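Local coordinates for putative lipoprotein (Bacteroides fragilis, PDB 3QNK), which probably binds glycans at the outer membrane as a SusD-like lipoprotein and so serves their uptake, at residues K203-V208 against L396-A401; E158-A163 against G182-L187; V191-K196 against V457-I462. All coordinates share one frame; numbering follows the deposited sequence.

Overall arrangement
Interactions 1 and 2 are wholly buried and made by direct helix-to-helix packing, whereas interaction 3 is only partly buried and joins two helix ends. Helix 181-194 is shared by interactions 2 and 3: its first half meets helix 149-166 in interaction 2 and its last turn meets helix 453-460 in interaction 3. The helix that follows it, 198-209, carries one side of interaction 1. Ser204 of interaction 1 reaches Glu192 of interaction 3 in a probable hydrogen bond, while Tyr185 packs on Glu207 and Val208 to tie interaction 2 to interaction 1. Chemistry follows place: leucines and alanines in interaction 2, a thiol beside polar residues in interaction 1, and an arginine, a tyrosine ring and a water in interaction 3.

Interaction 1: K203-V208 against L396-A401; sequences KSCAEV and LNDAEA
Cys205 is the single residue of 203-208 that reaches 396-401, and it touches Asp398 and Asn397 there. The contact is small, burying 115 Å² in all, and more than half of that belongs to the cysteine.

Van der Waals packing does the work. SG lies beside the backbone N, anti to its own carbonyl carbon (chi1 -69°), and ends over the start of the Asp398 side chain: Cys205 SG is 3.8 Å from Asp398 CB and equally far from Asp398 N. It also comes within 4.1 Å of Asn397 CB, so the sulfur rests on two successive residues of the facing helix. The methylene of the cysteine does a different job, since Cys205 CB lies 3.9 Å from Asp398 CG, against the root of the carboxylate. A thiol suits this place because it is compact and only mildly polar, and so tolerates both the CB atoms and the acid. The CA atoms of Cys205 and Asp398 are 6.2 Å apart, which leaves space for just a short side chain between the backbones.

The polar ends find their partners beyond the two segments. The buried carboxylate of Asp398 forms a salt bridge from OD1 to Arg402 on its own helix, and the positive guanidinium would be expected to favour the ionised acid. Its OD2 is hydrogen-bonded to Tyr209, at the end of helix 198-209, which adds a polar tie between the two helices. The Asn397 amide is likewise engaged at both ends, OD1 with Arg443 and ND2 with Ser189 and Glu393.

In the helical fold of this SusD family member, the contact seats helix 198-209 against helix 391-405, whose Leu396 and Ala399 pack on helix 408-420, while Asn397 and Glu400 lean on Leu193 of helix 181-194.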
# COMPACT_ATOMS: atom_id res chain seq x y z
N LYS B 203 -22.04 3.50 -31.57
CA LYS B 203 -22.54 4.85 -31.31
C LYS B 203 -21.44 5.69 -30.66
O LYS B 203 -21.21 6.82 -31.10
CB LYS B 203 -23.80 4.81 -30.45
CG LYS B 203 -25.05 4.30 -31.18
CD LYS B 203 -26.36 4.70 -30.48
CE LYS B 203 -27.44 3.65 -30.48
NZ LYS B 203 -27.62 3.01 -29.14
N SER B 204 -20.74 5.12 -29.66
CA SER B 204 -19.63 5.80 -28.97
C SER B 204 -18.47 6.12 -29.93
O SER B 204 -17.95 7.24 -29.91
CB SER B 204 -19.14 4.96 -27.81
OG SER B 204 -20.15 4.91 -26.83
N CYS B 205 -18.12 5.16 -30.81
CA CYS B 205 -17.08 5.29 -31.82
C CYS B 205 -17.44 6.39 -32.82
O CYS B 205 -16.58 7.19 -33.17
CB CYS B 205 -16.85 3.97 -32.54
SG CYS B 205 -16.08 2.69 -31.51
N ALA B 206 -18.73 6.46 -33.23
CA ALA B 206 -19.25 7.46 -34.18
C ALA B 206 -18.99 8.88 -33.67
O ALA B 206 -18.69 9.79 -34.45
CB ALA B 206 -20.74 7.24 -34.43
N GLU B 207 -19.06 9.04 -32.33
CA GLU B 207 -18.84 10.32 -31.68
C GLU B 207 -17.37 10.75 -31.74
O GLU B 207 -17.10 11.91 -32.01
CB GLU B 207 -19.33 10.27 -30.23
CG GLU B 207 -20.84 10.24 -30.12
CD GLU B 207 -21.59 11.33 -30.86
OE1 GLU B 207 -21.15 12.50 -30.83
OE2 GLU B 207 -22.62 10.99 -31.48
N VAL B 208 -16.44 9.82 -31.54
CA VAL B 208 -15.00 10.10 -31.56
C VAL B 208 -14.53 10.47 -32.99
O VAL B 208 -13.65 11.34 -33.16
CB VAL B 208 -14.20 8.92 -30.96
CG1 VAL B 208 -12.72 9.26 -30.83
CG2 VAL B 208 -14.77 8.52 -29.62
N LEU B 396 -10.86 -0.40 -34.08
CA LEU B 396 -10.87 -1.82 -33.72
C LEU B 396 -12.06 -2.19 -32.82
O LEU B 396 -12.64 -3.25 -33.02
CB LEU B 396 -9.53 -2.22 -33.10
CG LEU B 396 -8.37 -2.31 -34.12
CD1 LEU B 396 -7.05 -2.51 -33.45
CD2 LEU B 396 -8.59 -3.41 -35.11
N ASN B 397 -12.48 -1.30 -31.90
CA ASN B 397 -13.68 -1.50 -31.07
C ASN B 397 -14.91 -1.49 -31.96
O ASN B 397 -15.81 -2.30 -31.79
CB ASN B 397 -13.79 -0.41 -30.00
CG ASN B 397 -12.71 -0.44 -28.94
OD1 ASN B 397 -11.89 -1.34 -28.88
ND2 ASN B 397 -12.71 0.55 -28.07
N ASP B 398 -14.93 -0.58 -32.95
CA ASP B 398 -15.99 -0.44 -33.93
C ASP B 398 -16.05 -1.70 -34.81
O ASP B 398 -17.14 -2.25 -35.00
CB ASP B 398 -15.77 0.84 -34.78
CG ASP B 398 -16.99 1.41 -35.49
OD1 ASP B 398 -18.12 1.10 -35.07
OD2 ASP B 398 -16.81 2.21 -36.45
N ALA B 399 -14.88 -2.16 -35.33
CA ALA B 399 -14.79 -3.36 -36.18
C ALA B 399 -15.36 -4.58 -35.45
O ALA B 399 -16.19 -5.32 -36.02
CB ALA B 399 -13.36 -3.61 -36.59
N GLU B 400 -15.00 -4.73 -34.17
CA GLU B 400 -15.41 -5.80 -33.32
C GLU B 400 -16.93 -5.80 -33.09
O GLU B 400 -17.57 -6.84 -33.28
CB GLU B 400 -14.64 -5.76 -32.00
CG GLU B 400 -14.76 -7.06 -31.24
CD GLU B 400 -13.81 -7.33 -30.09
OE1 GLU B 400 -12.72 -6.72 -30.05
OE2 GLU B 400 -14.13 -8.25 -29.30
N ALA B 401 -17.51 -4.64 -32.68
CA ALA B 401 -18.94 -4.49 -32.43
C ALA B 401 -19.74 -4.62 -33.71
O ALA B 401 -20.80 -5.25 -33.68
CB ALA B 401 -19.22 -3.16 -31.78

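Interaction 2: E158-A163 against G182-L187; sequences EDLKKA and GAAYAL
Leu160 fits against Ala184 and Leu187, and one turn further on Ala163 meets Ala184, methyl to methyl. This is the tight side. Leu160 CD2 approaches Leu187 CD2 to 4.0 Å, the two side chains crossing at about a right angle, and the same methyl lies 3.9 Å from the carbonyl oxygen Ala184 O. Leu160 CD1 sits 4.1 Å from Leu187 CG, so both branches of the leucine are used. Leu187 holds its CG anti to the backbone N (chi1 -169°), which carries its branched end across to Leu160. Ala163 CB and Ala184 CB are 3.8 Å apart; residues this small let the backbones come close, with an axis-to-axis approach of 8.8 Å.

The segments run nearly antiparallel, at 153°, as successive helices do in an alpha-alpha superhelix, consistent with the TPR-like helical part of SusD proteins. Helix 101-126 covers Leu160 through Phe113 and Ala116, and its Arg115 and His112 hold the buried Asp159.

The Glu158 and Lys161 side of the helix is loose and exposed. Lys161 points away from 182-187, its long chain letting the ammonium stay in solvent while NZ forms a 3.3 Å salt bridge to Glu158 OE2, its hydrogen bond weak.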
# COMPACT_ATOMS: atom_id res chain seq x y z
N GLU B 158 -22.64 5.16 -16.62
CA GLU B 158 -23.43 6.34 -16.25
C GLU B 158 -22.48 7.50 -15.93
O GLU B 158 -22.76 8.62 -16.34
CB GLU B 158 -24.38 6.05 -15.09
CG GLU B 158 -25.83 6.09 -15.54
CD GLU B 158 -26.31 7.40 -16.16
OE1 GLU B 158 -26.33 8.43 -15.44
OE2 GLU B 158 -26.70 7.38 -17.35
N ASP B 159 -21.33 7.21 -15.29
CA ASP B 159 -20.28 8.19 -14.97
C ASP B 159 -19.68 8.74 -16.26
O ASP B 159 -19.49 9.96 -16.36
CB ASP B 159 -19.16 7.56 -14.09
CG ASP B 159 -19.26 7.82 -12.59
OD1 ASP B 159 -20.03 8.72 -12.19
OD2 ASP B 159 -18.53 7.15 -11.82
N LEU B 160 -19.42 7.87 -17.26
CA LEU B 160 -18.85 8.28 -18.54
C LEU B 160 -19.87 9.02 -19.38
O LEU B 160 -19.47 9.94 -20.12
CB LEU B 160 -18.27 7.09 -19.31
CG LEU B 160 -16.98 6.50 -18.72
CD1 LEU B 160 -16.68 5.17 -19.31
CD2 LEU B 160 -15.80 7.47 -18.84
N LYS B 161 -21.18 8.71 -19.24
CA LYS B 161 -22.24 9.47 -19.92
C LYS B 161 -22.23 10.89 -19.40
O LYS B 161 -22.25 11.82 -20.20
CB LYS B 161 -23.62 8.82 -19.73
CG LYS B 161 -24.77 9.66 -20.28
CD LYS B 161 -26.09 8.93 -20.33
CE LYS B 161 -27.29 9.85 -20.28
NZ LYS B 161 -27.74 10.13 -18.88
N LYS B 162 -22.15 11.06 -18.05
CA LYS B 162 -22.12 12.37 -17.39
C LYS B 162 -20.86 13.13 -17.84
O LYS B 162 -20.97 14.29 -18.21
CB LYS B 162 -22.21 12.26 -15.85
N ALA B 163 -19.71 12.42 -17.96
CA ALA B 163 -18.43 12.97 -18.43
C ALA B 163 -18.55 13.54 -19.86
O ALA B 163 -18.19 14.70 -20.05
CB ALA B 163 -17.35 11.92 -18.37
N GLY B 182 -13.77 13.42 -25.95
CA GLY B 182 -13.23 12.31 -26.71
C GLY B 182 -12.70 11.20 -25.84
O GLY B 182 -13.01 10.03 -26.09
N ALA B 183 -11.93 11.54 -24.79
CA ALA B 183 -11.41 10.54 -23.86
C ALA B 183 -12.56 9.77 -23.20
O ALA B 183 -12.51 8.54 -23.13
CB ALA B 183 -10.53 11.20 -22.81
N ALA B 184 -13.63 10.49 -22.79
CA ALA B 184 -14.80 9.88 -22.16
C ALA B 184 -15.51 8.93 -23.13
O ALA B 184 -15.81 7.80 -22.75
CB ALA B 184 -15.74 10.95 -21.66
N TYR B 185 -15.74 9.36 -24.39
CA TYR B 185 -16.39 8.52 -25.40
C TYR B 185 -15.52 7.32 -25.74
O TYR B 185 -16.04 6.20 -25.85
CB TYR B 185 -16.72 9.32 -26.67
CG TYR B 185 -18.06 10.02 -26.63
CD1 TYR B 185 -19.25 9.29 -26.61
CD2 TYR B 185 -18.15 11.42 -26.71
CE1 TYR B 185 -20.49 9.93 -26.59
CE2 TYR B 185 -19.39 12.07 -26.73
CZ TYR B 185 -20.55 11.32 -26.67
OH TYR B 185 -21.78 11.96 -26.67
N ALA B 186 -14.19 7.54 -25.88
CA ALA B 186 -13.24 6.47 -26.16
C ALA B 186 -13.23 5.43 -25.02
O ALA B 186 -13.30 4.24 -25.32
CB ALA B 186 -11.85 7.05 -26.38
N LEU B 187 -13.24 5.86 -23.74
CA LEU B 187 -13.27 4.90 -22.64
C LEU B 187 -14.60 4.18 -22.64
O LEU B 187 -14.60 2.96 -22.48
CB LEU B 187 -12.97 5.53 -21.26
CG LEU B 187 -12.73 4.54 -20.06
CD1 LEU B 187 -11.62 3.56 -20.34
CD2 LEU B 187 -12.43 5.29 -18.77

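Interaction 3: V191-K196 against V457-I462; sequences VELYDK and VRRWKI
Arg459 carries more than half of the 201 Å² buried here, lying across Tyr194 and Leu193 at the end of helix 181-194. Its CG sits between the backbone N and the carbonyl carbon (chi1 68°), and from there the chain runs extended to NE, bringing the aliphatic part over the tyrosine ring. Arg459 CD stands 3.9 Å from the Tyr194 ring centroid, 30° off the normal, a CH-pi contact over the face. The guanidinium lies nearly parallel to the ring plane, 16° apart, with Arg459 NE 3.5 Å from Tyr194 CE1. Tyrosine suits the site because its flat ring offers a face to the arginine's methylenes, while the charged end goes on to its acids.

Both segments end their helices in Schellman motifs, with Lys196 and Lys461 as the positive-phi C' residues, so the contact joins two helix C-termini from distant parts of the chain.

Leu193 supplies the apolar wall: its CG lies 3.6 Å from Arg459 NH1, and Leu193 CD2 is 3.8 Å from Arg459 NH2. A water at the guanidinium edge accepts from Arg459 NH1 at 3.1 Å and donates to Leu193 O at 2.7 Å. Arg459 also forms salt bridges to Asp456 and Glu400; Glu400 OE2 takes both Arg459 NH1 and Trp460 NE1, holding the indole nitrogen over one guanidinium face, offset toward the rim.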
# COMPACT_ATOMS: atom_id res chain seq x y z
N VAL B 191 -15.32 0.07 -22.42
CA VAL B 191 -16.16 -0.43 -21.32
C VAL B 191 -17.41 -1.16 -21.91
O VAL B 191 -17.74 -2.28 -21.47
CB VAL B 191 -16.55 0.70 -20.34
CG1 VAL B 191 -17.47 0.19 -19.25
CG2 VAL B 191 -15.30 1.30 -19.71
N GLU B 192 -18.04 -0.58 -22.94
CA GLU B 192 -19.18 -1.17 -23.63
C GLU B 192 -18.79 -2.46 -24.37
O GLU B 192 -19.57 -3.41 -24.39
CB GLU B 192 -19.83 -0.17 -24.61
CG GLU B 192 -20.54 1.01 -23.95
CD GLU B 192 -20.85 2.20 -24.85
OE1 GLU B 192 -20.08 2.44 -25.81
OE2 GLU B 192 -21.84 2.92 -24.57
N LEU B 193 -17.59 -2.50 -24.96
CA LEU B 193 -17.10 -3.67 -25.69
C LEU B 193 -16.81 -4.82 -24.72
O LEU B 193 -17.15 -5.98 -25.00
CB LEU B 193 -15.84 -3.31 -26.51
CG LEU B 193 -15.27 -4.39 -27.44
CD1 LEU B 193 -16.24 -4.73 -28.57
CD2 LEU B 193 -13.94 -3.97 -27.99
N TYR B 194 -16.20 -4.49 -23.57
CA TYR B 194 -15.89 -5.43 -22.50
C TYR B 194 -17.18 -6.10 -22.00
O TYR B 194 -17.14 -7.30 -21.77
CB TYR B 194 -15.09 -4.74 -21.36
CG TYR B 194 -13.59 -4.65 -21.61
CD1 TYR B 194 -13.09 -4.52 -22.91
CD2 TYR B 194 -12.67 -4.78 -20.57
CE1 TYR B 194 -11.71 -4.53 -23.16
CE2 TYR B 194 -11.29 -4.75 -20.81
CZ TYR B 194 -10.81 -4.59 -22.11
OH TYR B 194 -9.47 -4.51 -22.38
N ASP B 195 -18.33 -5.38 -21.98
CA ASP B 195 -19.63 -5.91 -21.55
C ASP B 195 -20.54 -6.33 -22.73
O ASP B 195 -21.77 -6.53 -22.55
CB ASP B 195 -20.37 -4.90 -20.65
CG ASP B 195 -21.48 -5.54 -19.83
OD1 ASP B 195 -21.36 -6.76 -19.51
OD2 ASP B 195 -22.48 -4.85 -19.55
N LYS B 196 -19.95 -6.48 -23.94
CA LYS B 196 -20.64 -6.94 -25.14
C LYS B 196 -21.90 -6.10 -25.52
O LYS B 196 -22.84 -6.63 -26.12
CB LYS B 196 -21.00 -8.45 -25.05
CG LYS B 196 -19.81 -9.37 -24.77
CD LYS B 196 -20.18 -10.79 -25.05
CE LYS B 196 -19.01 -11.75 -25.06
NZ LYS B 196 -19.48 -13.16 -25.20
N VAL B 457 -7.88 -11.81 -24.00
CA VAL B 457 -7.93 -13.26 -23.79
C VAL B 457 -9.11 -13.61 -22.85
O VAL B 457 -9.83 -14.59 -23.10
CB VAL B 457 -6.55 -13.75 -23.24
CG1 VAL B 457 -6.64 -15.14 -22.61
CG2 VAL B 457 -5.48 -13.74 -24.33
N ARG B 458 -9.30 -12.80 -21.81
CA ARG B 458 -10.31 -12.95 -20.75
C ARG B 458 -11.70 -12.75 -21.29
O ARG B 458 -12.60 -13.58 -21.02
CB ARG B 458 -10.02 -11.91 -19.65
CG ARG B 458 -10.99 -11.91 -18.50
CD ARG B 458 -10.37 -11.18 -17.32
NE ARG B 458 -9.61 -12.06 -16.44
CZ ARG B 458 -9.27 -11.73 -15.21
NH1 ARG B 458 -9.61 -10.54 -14.72
NH2 ARG B 458 -8.60 -12.58 -14.44
N ARG B 459 -11.90 -11.64 -22.04
CA ARG B 459 -13.21 -11.29 -22.58
C ARG B 459 -13.59 -12.18 -23.76
O ARG B 459 -14.75 -12.58 -23.87
CB ARG B 459 -13.32 -9.80 -22.91
CG ARG B 459 -12.47 -9.33 -24.06
CD ARG B 459 -12.49 -7.83 -24.11
NE ARG B 459 -11.69 -7.33 -25.21
CZ ARG B 459 -12.15 -7.15 -26.44
NH1 ARG B 459 -13.42 -7.40 -26.72
NH2 ARG B 459 -11.35 -6.70 -27.38
N TRP B 460 -12.62 -12.54 -24.61
CA TRP B 460 -12.85 -13.45 -25.73
C TRP B 460 -12.94 -14.89 -25.27
O TRP B 460 -13.35 -15.75 -26.04
CB TRP B 460 -11.73 -13.35 -26.77
CG TRP B 460 -11.70 -12.04 -27.49
CD1 TRP B 460 -12.74 -11.21 -27.73
CD2 TRP B 460 -10.55 -11.45 -28.10
NE1 TRP B 460 -12.32 -10.11 -28.43
CE2 TRP B 460 -10.98 -10.23 -28.68
CE3 TRP B 460 -9.20 -11.82 -28.20
CZ2 TRP B 460 -10.10 -9.37 -29.34
CZ3 TRP B 460 -8.33 -10.97 -28.87
CH2 TRP B 460 -8.78 -9.77 -29.44
N LYS B 461 -12.52 -15.15 -24.01
CA LYS B 461 -12.52 -16.46 -23.39
C LYS B 461 -11.67 -17.44 -24.25
O LYS B 461 -12.19 -18.44 -24.73
CB LYS B 461 -13.95 -16.99 -23.11
CG LYS B 461 -14.65 -16.21 -22.01
CD LYS B 461 -15.78 -16.99 -21.35
CE LYS B 461 -16.57 -16.23 -20.27
NZ LYS B 461 -15.72 -15.72 -19.14
N ILE B 462 -10.36 -17.11 -24.44
CA ILE B 462 -9.40 -17.91 -25.22
C ILE B 462 -8.15 -18.28 -24.37
O ILE B 462 -7.05 -18.49 -24.92
CB ILE B 462 -9.01 -17.24 -26.56
CG1 ILE B 462 -8.34 -15.87 -26.36
CG2 ILE B 462 -10.20 -17.18 -27.51
CD1 ILE B 462 -7.52 -15.38 -27.52
O HOH W 1 -16.04 -8.39 -25.40